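Diaminopimelate decarboxylase (Helicobacter pylori, PDB 2QGH) catalyses the pyridoxal-5'-phosphate-dependent decarboxylation of meso-diaminopimelate to L-lysine, the last step of bacterial lysine biosynthesis. Local coordinates at residues Leu128-Phe133 with Leu185-Trp190; Ser153-Pro158 with Ser201-Ile206; Phe239-Gly244 with Thr275-Pro280. All coordinates share one frame; numbering follows the deposited sequence.

The three contacts sample one eight-stranded parallel alpha/beta barrel at different depths. Interaction 1 belongs to the outer, partly buried layer, where the end of strand 127-130 and the helix start after it meet helix 181-193 through aromatic rings and a methionine. Interactions 2 and 3 are buried pairings of neighbouring strands, built on backbone hydrogen bonds and carrying mainly polar side chains inward in interaction 2, apolar and acidic ones in interaction 3. Strand 150-155 of interaction 2 lies beside strand 127-130 of interaction 1, and strand 197-203 beside strand 239-241 of interaction 3. Both strand pairs reach the cofactor, and His203 NE2 of interaction 2 is hydrogen-bonded to Glu279 OE1 of interaction 3.

Interaction 1 of 3, residues Leu128-Phe133 with Leu185-Trp190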
loop_
_atom_site.group_PDB
_atom_site.type_symbol
_atom_site.label_atom_id
_atom_site.label_comp_id
_atom_site.label_asym_id
_atom_site.label_seq_id
_atom_site.Cartn_x
_atom_site.Cartn_y
_atom_site.Cartn_z
ATOM N N LEU A 128 -0.397 24.307 14.872
ATOM C CA LEU A 128 -0.316 22.866 15.047
ATOM C C LEU A 128 -1.688 22.451 15.560
ATOM O O LEU A 128 -2.185 23.008 16.538
ATOM C CB LEU A 128 0.763 22.488 16.067
ATOM C CG LEU A 128 2.176 22.203 15.545
ATOM C CD1 LEU A 128 2.831 23.482 15.070
ATOM C CD2 LEU A 128 3.006 21.581 16.647
ATOM N N ASN A 129 -2.307 21.493 14.884
ATOM C CA ASN A 129 -3.625 21.017 15.274
ATOM C C ASN A 129 -3.402 19.784 16.123
ATOM O O ASN A 129 -3.096 18.712 15.605
ATOM C CB ASN A 129 -4.439 20.697 14.024
ATOM C CG ASN A 129 -5.907 20.520 14.318
ATOM O OD1 ASN A 129 -6.495 21.287 15.081
ATOM N ND2 ASN A 129 -6.512 19.516 13.704
ATOM N N VAL A 130 -3.538 19.943 17.437
ATOM C CA VAL A 130 -3.281 18.838 18.356
ATOM C C VAL A 130 -4.465 17.897 18.549
ATOM O O VAL A 130 -5.622 18.321 18.585
ATOM C CB VAL A 130 -2.785 19.363 19.724
ATOM C CG1 VAL A 130 -1.985 20.635 19.518
ATOM C CG2 VAL A 130 -3.933 19.600 20.646
ATOM N N GLU A 131 -4.153 16.613 18.684
ATOM C CA GLU A 131 -5.173 15.592 18.830
ATOM C C GLU A 131 -5.204 14.946 20.212
ATOM O O GLU A 131 -6.093 14.149 20.500
ATOM C CB GLU A 131 -4.965 14.525 17.752
ATOM C CG GLU A 131 -4.687 15.097 16.364
ATOM C CD GLU A 131 -5.717 14.678 15.327
ATOM O OE1 GLU A 131 -5.507 14.973 14.132
ATOM O OE2 GLU A 131 -6.734 14.061 15.707
ATOM N N SER A 132 -4.236 15.274 21.064
ATOM C CA SER A 132 -4.215 14.704 22.410
ATOM C C SER A 132 -3.669 15.694 23.428
ATOM O O SER A 132 -2.915 16.598 23.086
ATOM C CB SER A 132 -3.380 13.412 22.443
ATOM O OG SER A 132 -1.986 13.675 22.354
ATOM N N PHE A 133 -4.054 15.526 24.687
ATOM C CA PHE A 133 -3.576 16.415 25.730
ATOM C C PHE A 133 -2.071 16.218 25.914
ATOM O O PHE A 133 -1.348 17.177 26.170
ATOM C CB PHE A 133 -4.322 16.140 27.042
ATOM C CG PHE A 133 -4.410 17.332 27.967
ATOM C CD1 PHE A 133 -5.401 17.392 28.945
ATOM C CD2 PHE A 133 -3.522 18.400 27.855
ATOM C CE1 PHE A 133 -5.510 18.501 29.794
ATOM C CE2 PHE A 133 -3.623 19.512 28.701
ATOM C CZ PHE A 133 -4.619 19.561 29.667
ATOM N N LEU A 185 -12.324 21.336 26.283
ATOM C CA LEU A 185 -12.499 22.533 27.090
ATOM C C LEU A 185 -11.337 22.655 28.054
ATOM O O LEU A 185 -10.786 23.734 28.243
ATOM C CB LEU A 185 -13.815 22.471 27.870
ATOM C CG LEU A 185 -15.084 22.704 27.039
ATOM C CD1 LEU A 185 -16.320 22.369 27.857
ATOM C CD2 LEU A 185 -15.123 24.151 26.573
ATOM N N GLU A 186 -10.959 21.534 28.650
ATOM C CA GLU A 186 -9.862 21.521 29.599
ATOM C C GLU A 186 -8.536 21.836 28.905
ATOM O O GLU A 186 -7.748 22.647 29.394
ATOM C CB GLU A 186 -9.797 20.159 30.294
ATOM C CG GLU A 186 -8.787 20.101 31.423
ATOM C CD GLU A 186 -8.738 18.747 32.106
ATOM O OE1 GLU A 186 -7.862 18.563 32.979
ATOM O OE2 GLU A 186 -9.570 17.869 31.770
ATOM N N MET A 187 -8.299 21.200 27.762
ATOM C CA MET A 187 -7.070 21.417 27.005
ATOM C C MET A 187 -6.922 22.889 26.611
ATOM O O MET A 187 -5.838 23.469 26.712
ATOM C CB MET A 187 -7.057 20.527 25.756
ATOM C CG MET A 187 -6.726 19.066 26.035
ATOM S SD MET A 187 -6.992 17.953 24.631
ATOM C CE MET A 187 -5.582 18.407 23.565
ATOM N N PHE A 188 -8.018 23.489 26.168
ATOM C CA PHE A 188 -8.002 24.890 25.773
ATOM C C PHE A 188 -7.610 25.796 26.936
ATOM O O PHE A 188 -6.736 26.656 26.800
ATOM C CB PHE A 188 -9.378 25.306 25.247
ATOM C CG PHE A 188 -9.484 25.302 23.752
ATOM C CD1 PHE A 188 -10.273 24.360 23.098
ATOM C CD2 PHE A 188 -8.813 26.258 22.994
ATOM C CE1 PHE A 188 -10.394 24.371 21.710
ATOM C CE2 PHE A 188 -8.926 26.279 21.605
ATOM C CZ PHE A 188 -9.716 25.338 20.962
ATOM N N LEU A 189 -8.268 25.615 28.075
ATOM C CA LEU A 189 -7.968 26.427 29.247
ATOM C C LEU A 189 -6.486 26.290 29.560
ATOM O O LEU A 189 -5.821 27.259 29.919
ATOM C CB LEU A 189 -8.811 25.965 30.442
ATOM C CG LEU A 189 -10.322 26.132 30.251
ATOM C CD1 LEU A 189 -11.081 25.519 31.418
ATOM C CD2 LEU A 189 -10.642 27.611 30.111
ATOM N N TRP A 190 -5.978 25.073 29.388
ATOM C CA TRP A 190 -4.582 24.762 29.650
ATOM C C TRP A 190 -3.631 25.523 28.733
ATOM O O TRP A 190 -2.578 25.992 29.170
ATOM C CB TRP A 190 -4.354 23.272 29.473
ATOM C CG TRP A 190 -3.312 22.735 30.365
ATOM C CD1 TRP A 190 -3.475 22.319 31.658
ATOM C CD2 TRP A 190 -1.937 22.540 30.047
ATOM N NE1 TRP A 190 -2.280 21.870 32.163
ATOM C CE2 TRP A 190 -1.317 21.994 31.195
ATOM C CE3 TRP A 190 -1.164 22.771 28.905
ATOM C CZ2 TRP A 190 0.039 21.672 31.232
ATOM C CZ3 TRP A 190 0.180 22.452 28.939
ATOM C CH2 TRP A 190 0.770 21.905 30.098
#
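Phe133 drives the CE2-CZ edge of its ring into the face of the Trp190 indole, with CZ 3.5 Å from Trp190 CG. The pair is a T-shaped (edge-to-face) one: the phenyl and the five-membered ring stand at 86°, their centroids 4.9 Å apart. Met187 occupies one face of the same phenyl ring. Its CG lies 3.6 Å from the Phe133 centroid and only 17° off the ring normal, a CH-pi contact, while SD lies obliquely above the rim and adds a Met-aromatic approach. At the ring edge, near its plane, Glu186 brings OE1 to 4.0 Å from Phe133 CE1, an orientation in which the slightly positive ring hydrogens would face a carboxylate oxygen.

The Met187 chain bends about its CG-SD bond and carries CE against the turn that follows the strand. There CE packs 3.6 Å from Val130 CG2 and 3.4 Å from Phe133 N, and it also meets Ser132 O. One thioether thus spans strand end, turn and ring. These elements belong to neighbouring beta-alpha units of an alpha/beta barrel: strand 127-130 leads through the turn into helix 133-146, and helix 181-193, which follows the next strand along, packs beside that helix on the outside. With Phe133 CG anti to its own backbone nitrogen (chi1 -153°), the ring reaches from the first turn of helix 133-146 across to this neighbour.

Further out, Ser132 is the N-cap of helix 133-146, its OG bonded to Glu135 N, which fixes the helix start from which Phe133 projects. Val130 and Met187 both rest on Ile154 of strand 150-155, and Lys137 makes a cation-pi contact with Phe133. From the second subunit, Lys299 NZ reaches the carbonyl oxygen of Glu131.

Interaction 2 of 3, residues Ser153-Pro158 with Ser201-Ile206. With PLP (pyridoxal-5'-phosphate), chain B.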
loop_
_atom_site.group_PDB
_atom_site.type_symbol
_atom_site.label_atom_id
_atom_site.label_comp_id
_atom_site.label_asym_id
_atom_site.label_seq_id
_atom_site.Cartn_x
_atom_site.Cartn_y
_atom_site.Cartn_z
ATOM N N SER A 153 -4.236 24.747 17.421
ATOM C CA SER A 153 -5.656 24.590 17.165
ATOM C C SER A 153 -5.963 23.262 17.843
ATOM O O SER A 153 -5.065 22.453 18.040
ATOM C CB SER A 153 -5.922 24.489 15.661
ATOM O OG SER A 153 -7.277 24.157 15.391
ATOM N N ILE A 154 -7.207 23.030 18.225
ATOM C CA ILE A 154 -7.520 21.762 18.854
ATOM C C ILE A 154 -8.623 21.079 18.084
ATOM O O ILE A 154 -9.663 21.665 17.817
ATOM C CB ILE A 154 -7.917 21.941 20.342
ATOM C CG1 ILE A 154 -6.701 22.437 21.131
ATOM C CG2 ILE A 154 -8.384 20.618 20.926
ATOM C CD1 ILE A 154 -6.902 22.526 22.634
ATOM N N ARG A 155 -8.370 19.831 17.710
ATOM C CA ARG A 155 -9.336 19.042 16.958
ATOM C C ARG A 155 -10.307 18.348 17.899
ATOM O O ARG A 155 -9.894 17.597 18.780
ATOM C CB ARG A 155 -8.608 17.993 16.112
ATOM C CG ARG A 155 -9.532 17.129 15.279
ATOM C CD ARG A 155 -8.762 16.185 14.362
ATOM N NE ARG A 155 -9.668 15.415 13.516
ATOM C CZ ARG A 155 -9.284 14.543 12.586
ATOM N NH1 ARG A 155 -7.994 14.318 12.360
ATOM N NH2 ARG A 155 -10.200 13.891 11.879
ATOM N N ILE A 156 -11.600 18.598 17.728
ATOM C CA ILE A 156 -12.562 17.942 18.592
ATOM C C ILE A 156 -13.314 16.864 17.833
ATOM O O ILE A 156 -13.573 16.984 16.635
ATOM C CB ILE A 156 -13.594 18.933 19.218
ATOM C CG1 ILE A 156 -14.706 19.258 18.223
ATOM C CG2 ILE A 156 -12.891 20.209 19.676
ATOM C CD1 ILE A 156 -14.237 20.007 17.007
ATOM N N ASN A 157 -13.638 15.795 18.545
ATOM C CA ASN A 157 -14.384 14.693 17.973
ATOM C C ASN A 157 -15.833 14.965 18.372
ATOM O O ASN A 157 -16.231 14.713 19.504
ATOM C CB ASN A 157 -13.871 13.378 18.566
ATOM C CG ASN A 157 -14.462 12.161 17.891
ATOM O OD1 ASN A 157 -13.816 11.120 17.804
ATOM N ND2 ASN A 157 -15.697 12.279 17.420
ATOM N N PRO A 158 -16.638 15.508 17.447
ATOM C CA PRO A 158 -18.043 15.814 17.728
ATOM C C PRO A 158 -18.899 14.552 17.822
ATOM O O PRO A 158 -20.127 14.626 17.890
ATOM C CB PRO A 158 -18.437 16.681 16.542
ATOM C CG PRO A 158 -17.709 16.000 15.420
ATOM C CD PRO A 158 -16.327 15.758 16.026
ATOM N N SER A 201 -7.464 28.421 17.215
ATOM C CA SER A 201 -8.386 27.790 16.304
ATOM C C SER A 201 -9.072 26.547 16.838
ATOM O O SER A 201 -8.552 25.881 17.732
ATOM C CB SER A 201 -7.620 27.440 15.026
ATOM O OG SER A 201 -8.346 26.541 14.215
ATOM N N VAL A 202 -10.260 26.260 16.307
ATOM C CA VAL A 202 -10.992 25.049 16.672
ATOM C C VAL A 202 -11.000 24.299 15.361
ATOM O O VAL A 202 -11.046 24.920 14.296
ATOM C CB VAL A 202 -12.478 25.274 17.038
ATOM C CG1 VAL A 202 -12.789 24.540 18.313
ATOM C CG2 VAL A 202 -12.801 26.741 17.145
ATOM N N HIS A 203 -10.977 22.976 15.420
ATOM C CA HIS A 203 -10.970 22.202 14.189
ATOM C C HIS A 203 -11.739 20.887 14.294
ATOM O O HIS A 203 -11.926 20.350 15.385
ATOM C CB HIS A 203 -9.506 21.960 13.782
ATOM C CG HIS A 203 -9.321 20.908 12.732
ATOM N ND1 HIS A 203 -9.466 19.562 12.993
ATOM C CD2 HIS A 203 -8.981 21.003 11.424
ATOM C CE1 HIS A 203 -9.223 18.874 11.894
ATOM N NE2 HIS A 203 -8.928 19.724 10.928
ATOM N N PHE A 204 -12.211 20.390 13.156
ATOM C CA PHE A 204 -12.899 19.108 13.119
ATOM C C PHE A 204 -12.868 18.529 11.711
ATOM O O PHE A 204 -12.857 19.262 10.716
ATOM C CB PHE A 204 -14.352 19.218 13.606
ATOM C CG PHE A 204 -15.289 19.886 12.626
ATOM C CD1 PHE A 204 -15.665 21.218 12.794
ATOM C CD2 PHE A 204 -15.823 19.171 11.552
ATOM C CE1 PHE A 204 -16.557 21.821 11.912
ATOM C CE2 PHE A 204 -16.711 19.769 10.670
ATOM C CZ PHE A 204 -17.081 21.102 10.852
ATOM N N HIS A 205 -12.824 17.206 11.641
ATOM C CA HIS A 205 -12.823 16.496 10.369
ATOM C C HIS A 205 -13.503 15.161 10.639
ATOM O O HIS A 205 -12.910 14.279 11.260
ATOM C CB HIS A 205 -11.399 16.265 9.870
ATOM C CG HIS A 205 -11.349 15.574 8.546
ATOM N ND1 HIS A 205 -11.622 16.221 7.361
ATOM C CD2 HIS A 205 -11.165 14.271 8.229
ATOM C CE1 HIS A 205 -11.610 15.348 6.371
ATOM N NE2 HIS A 205 -11.335 14.156 6.871
ATOM N N ILE A 206 -14.741 15.016 10.173
ATOM C CA ILE A 206 -15.509 13.799 10.431
ATOM C C ILE A 206 -15.392 12.622 9.464
ATOM O O ILE A 206 -15.918 11.540 9.753
ATOM C CB ILE A 206 -17.018 14.124 10.606
ATOM C CG1 ILE A 206 -17.574 14.778 9.342
ATOM C CG2 ILE A 206 -17.211 15.044 11.800
ATOM C CD1 ILE A 206 -19.085 14.911 9.330
HETATM N N1 PLP B . -8.087 17.221 6.677
HETATM C C2 PLP B . -7.813 16.168 7.574
HETATM C C2A PLP B . -7.432 16.451 8.974
HETATM C C3 PLP B . -7.890 14.807 7.073
HETATM O O3 PLP B . -7.616 13.736 7.902
HETATM C C4 PLP B . -8.238 14.558 5.746
HETATM C C4A PLP B . -8.544 13.136 5.431
HETATM C C5 PLP B . -8.495 15.612 4.858
HETATM C C6 PLP B . -8.445 16.975 5.344
HETATM C C5A PLP B . -8.629 15.509 3.400
HETATM O O4P PLP B . -9.941 15.097 3.091
HETATM P P PLP B . -10.371 14.879 1.708
HETATM O O1P PLP B . -9.351 14.315 0.670
HETATM O O2P PLP B . -10.873 16.320 1.256
HETATM O O3P PLP B . -11.552 13.838 1.794
HETATM O O HOH W 1 -12.515 15.789 13.969
#
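Two neighbouring parallel strands of the alpha/beta barrel, 150-155 and 197-203, meet here with Ile154 beside Val202 and Arg155 beside His203, and their ends run on to the cofactor site. Ile154 N donates to Ser201 O, and Ile154 O accepts from His203 N at 3.0 Å. Ile154 and Val202 face the outer helices, where both touch Phe188, whereas Ser153, Arg155, Ser201 and His203 turn into the barrel.

Arg155 is stretched out from CG to NE and lies alongside His203, its CG 3.3 Å from His203 ND1 at the edge of the imidazole; the guanidinium plane stands 78° from that ring. The extended chain delivers NH2 to His205 O, 2.8 Å away, in the carbonyl plane and on a lone pair. NE gives its proton to a water at 2.9 Å, which also accepts from His205 N, so the arginine holds His205 directly at its carbonyl oxygen and through the water at its N-H. NH1 forms a salt bridge with Glu131.

His205, with CG opposite its backbone nitrogen (chi1 -178°), lays its ring over one face of the pyridine, NE2 3.3 Å from PLP C4A. ND1 is hydrogen-bonded to Gly244 N, which would fix the rotation of the imidazole. Arg155 acts largely in the second shell, though a face of its guanidinium also lies by the PLP methyl C2A. A PLP site at the C-terminal mouth of the barrel is typical of fold-type III enzymes, and the histidine over the pyridine recurs in related decarboxylases.

Interaction 3 of 3, residues Phe239-Gly244 with Thr275-Pro280; sequences FFDVGG and TIICEP. With PLP (pyridoxal-5'-phosphate), chain B.
Phe240 uses both its backbone groups across the last two strands of the alpha/beta barrel, 239-241 and 275-278, its N donating to Thr275 O and its O accepting from Ile277 N; helix 258-268 joins the two strands in a beta-alpha-beta crossover. Val242 N meets Ile277 O at 2.9 Å nearly head-on to the carbonyl. Past the strands the pairing continues into the loops, where Glu279 N reaches Gly243 O at 2.8 Å, almost straight (173°) but from well above the carbonyl plane. Gly243 supports this turn with a positive phi of 68°, and its own N donates to Asp241 OD1 at 2.9 Å, closing an Asx turn.

Apolar packing occurs in two places. On the inner face Phe239 CD1 lies 3.8 Å from Ile277 CD1, and Thr275 CB approaches the same ring obliquely. Toward helix 258-268, Val242 CG2 touches Cys278 SG, also at 3.8 Å, and the helix covers both through Tyr261.

Acidic groups form the third class. Asp241 OD2 and Glu279 OE2 come within 2.9 Å, two carboxylate oxygens close together but not hydrogen-bonded to each other; their carboxylate planes are turned 74° apart. Asp241 is held by its Asx turn, and Glu279 by its backbone bond to Gly243 and by His203, whose NE2 is hydrogen-bonded to OE1. Extended beyond CG, the Glu279 side chain points its carboxylate at the pyridine nitrogen, bringing OE1 to 2.9 Å from PLP N1.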
loop_
_atom_site.group_PDB
_atom_site.type_symbol
_atom_site.label_atom_id
_atom_site.label_comp_id
_atom_site.label_asym_id
_atom_site.label_seq_id
_atom_site.Cartn_x
_atom_site.Cartn_y
_atom_site.Cartn_z
ATOM N N PHE A 239 -9.725 31.362 13.998
ATOM C CA PHE A 239 -10.035 30.429 12.911
ATOM C C PHE A 239 -11.059 29.348 13.282
ATOM O O PHE A 239 -11.166 28.928 14.439
ATOM C CB PHE A 239 -8.759 29.709 12.446
ATOM C CG PHE A 239 -7.634 30.628 12.063
ATOM C CD1 PHE A 239 -7.589 31.210 10.803
ATOM C CD2 PHE A 239 -6.602 30.886 12.953
ATOM C CE1 PHE A 239 -6.527 32.033 10.435
ATOM C CE2 PHE A 239 -5.537 31.705 12.595
ATOM C CZ PHE A 239 -5.501 32.279 11.327
ATOM N N PHE A 240 -11.790 28.886 12.275
ATOM C CA PHE A 240 -12.782 27.829 12.434
ATOM C C PHE A 240 -12.485 26.873 11.272
ATOM O O PHE A 240 -12.783 27.177 10.110
ATOM C CB PHE A 240 -14.200 28.400 12.308
ATOM C CG PHE A 240 -15.288 27.427 12.710
ATOM C CD1 PHE A 240 -15.608 27.241 14.051
ATOM C CD2 PHE A 240 -15.984 26.699 11.744
ATOM C CE1 PHE A 240 -16.605 26.349 14.432
ATOM C CE2 PHE A 240 -16.984 25.801 12.111
ATOM C CZ PHE A 240 -17.295 25.627 13.460
ATOM N N ASP A 241 -11.896 25.725 11.584
ATOM C CA ASP A 241 -11.516 24.763 10.560
ATOM C C ASP A 241 -12.473 23.586 10.410
ATOM O O ASP A 241 -12.615 22.776 11.320
ATOM C CB ASP A 241 -10.116 24.238 10.869
ATOM C CG ASP A 241 -9.403 23.733 9.642
ATOM O OD1 ASP A 241 -10.060 23.105 8.786
ATOM O OD2 ASP A 241 -8.181 23.960 9.543
ATOM N N VAL A 242 -13.093 23.473 9.239
ATOM C CA VAL A 242 -14.043 22.398 8.964
ATOM C C VAL A 242 -13.419 21.158 8.314
ATOM O O VAL A 242 -14.121 20.186 8.030
ATOM C CB VAL A 242 -15.187 22.886 8.047
ATOM C CG1 VAL A 242 -15.871 24.102 8.657
ATOM C CG2 VAL A 242 -14.646 23.209 6.682
ATOM N N GLY A 243 -12.106 21.190 8.086
ATOM C CA GLY A 243 -11.434 20.062 7.462
ATOM C C GLY A 243 -11.829 19.876 6.006
ATOM O O GLY A 243 -12.261 20.822 5.342
ATOM N N GLY A 244 -11.664 18.661 5.498
ATOM C CA GLY A 244 -12.034 18.371 4.122
ATOM C C GLY A 244 -13.160 17.355 4.143
ATOM O O GLY A 244 -14.073 17.471 4.960
ATOM N N THR A 275 -12.263 33.294 10.749
ATOM C CA THR A 275 -11.804 32.974 9.406
ATOM C C THR A 275 -12.068 31.488 9.204
ATOM O O THR A 275 -11.574 30.651 9.962
ATOM C CB THR A 275 -10.295 33.245 9.236
ATOM O OG1 THR A 275 -10.040 34.648 9.387
ATOM C CG2 THR A 275 -9.822 32.783 7.848
ATOM N N ILE A 276 -12.856 31.156 8.193
ATOM C CA ILE A 276 -13.155 29.763 7.951
ATOM C C ILE A 276 -12.020 29.107 7.170
ATOM O O ILE A 276 -11.445 29.702 6.260
ATOM C CB ILE A 276 -14.550 29.615 7.237
ATOM C CG1 ILE A 276 -14.728 28.207 6.660
ATOM C CG2 ILE A 276 -14.717 30.690 6.178
ATOM C CD1 ILE A 276 -14.023 27.982 5.350
ATOM N N ILE A 277 -11.672 27.889 7.575
ATOM C CA ILE A 277 -10.618 27.129 6.919
ATOM C C ILE A 277 -11.178 25.804 6.424
ATOM O O ILE A 277 -11.908 25.109 7.145
ATOM C CB ILE A 277 -9.440 26.794 7.875
ATOM C CG1 ILE A 277 -8.706 28.065 8.313
ATOM C CG2 ILE A 277 -8.464 25.858 7.173
ATOM C CD1 ILE A 277 -7.496 27.785 9.209
ATOM N N CYS A 278 -10.833 25.461 5.190
ATOM C CA CYS A 278 -11.264 24.200 4.607
ATOM C C CYS A 278 -9.998 23.446 4.220
ATOM O O CYS A 278 -9.023 24.040 3.750
ATOM C CB CYS A 278 -12.126 24.434 3.365
ATOM S SG CYS A 278 -13.680 25.323 3.647
ATOM N N GLU A 279 -10.017 22.137 4.423
ATOM C CA GLU A 279 -8.876 21.302 4.093
ATOM C C GLU A 279 -9.236 20.273 3.005
ATOM O O GLU A 279 -9.064 19.068 3.192
ATOM C CB GLU A 279 -8.391 20.604 5.362
ATOM C CG GLU A 279 -8.169 21.572 6.520
ATOM C CD GLU A 279 -7.736 20.878 7.791
ATOM O OE1 GLU A 279 -8.181 19.736 8.028
ATOM O OE2 GLU A 279 -6.968 21.478 8.568
ATOM N N PRO A 280 -9.733 20.746 1.847
ATOM C CA PRO A 280 -10.103 19.839 0.759
ATOM C C PRO A 280 -8.901 19.111 0.159
ATOM O O PRO A 280 -7.832 19.696 -0.037
ATOM C CB PRO A 280 -10.764 20.772 -0.245
ATOM C CG PRO A 280 -9.940 22.006 -0.111
ATOM C CD PRO A 280 -9.825 22.149 1.403
HETATM N N1 PLP B . -8.087 17.221 6.677
HETATM C C2 PLP B . -7.813 16.168 7.574
HETATM C C2A PLP B . -7.432 16.451 8.974
HETATM C C3 PLP B . -7.890 14.807 7.073
HETATM O O3 PLP B . -7.616 13.736 7.902
HETATM C C4 PLP B . -8.238 14.558 5.746
HETATM C C4A PLP B . -8.544 13.136 5.431
HETATM C C5 PLP B . -8.495 15.612 4.858
HETATM C C6 PLP B . -8.445 16.975 5.344
HETATM C C5A PLP B . -8.629 15.509 3.400
HETATM O O4P PLP B . -9.941 15.097 3.091
HETATM P P PLP B . -10.371 14.879 1.708
HETATM O O1P PLP B . -9.351 14.315 0.670
HETATM O O2P PLP B . -10.873 16.320 1.256
HETATM O O3P PLP B . -11.552 13.838 1.794
#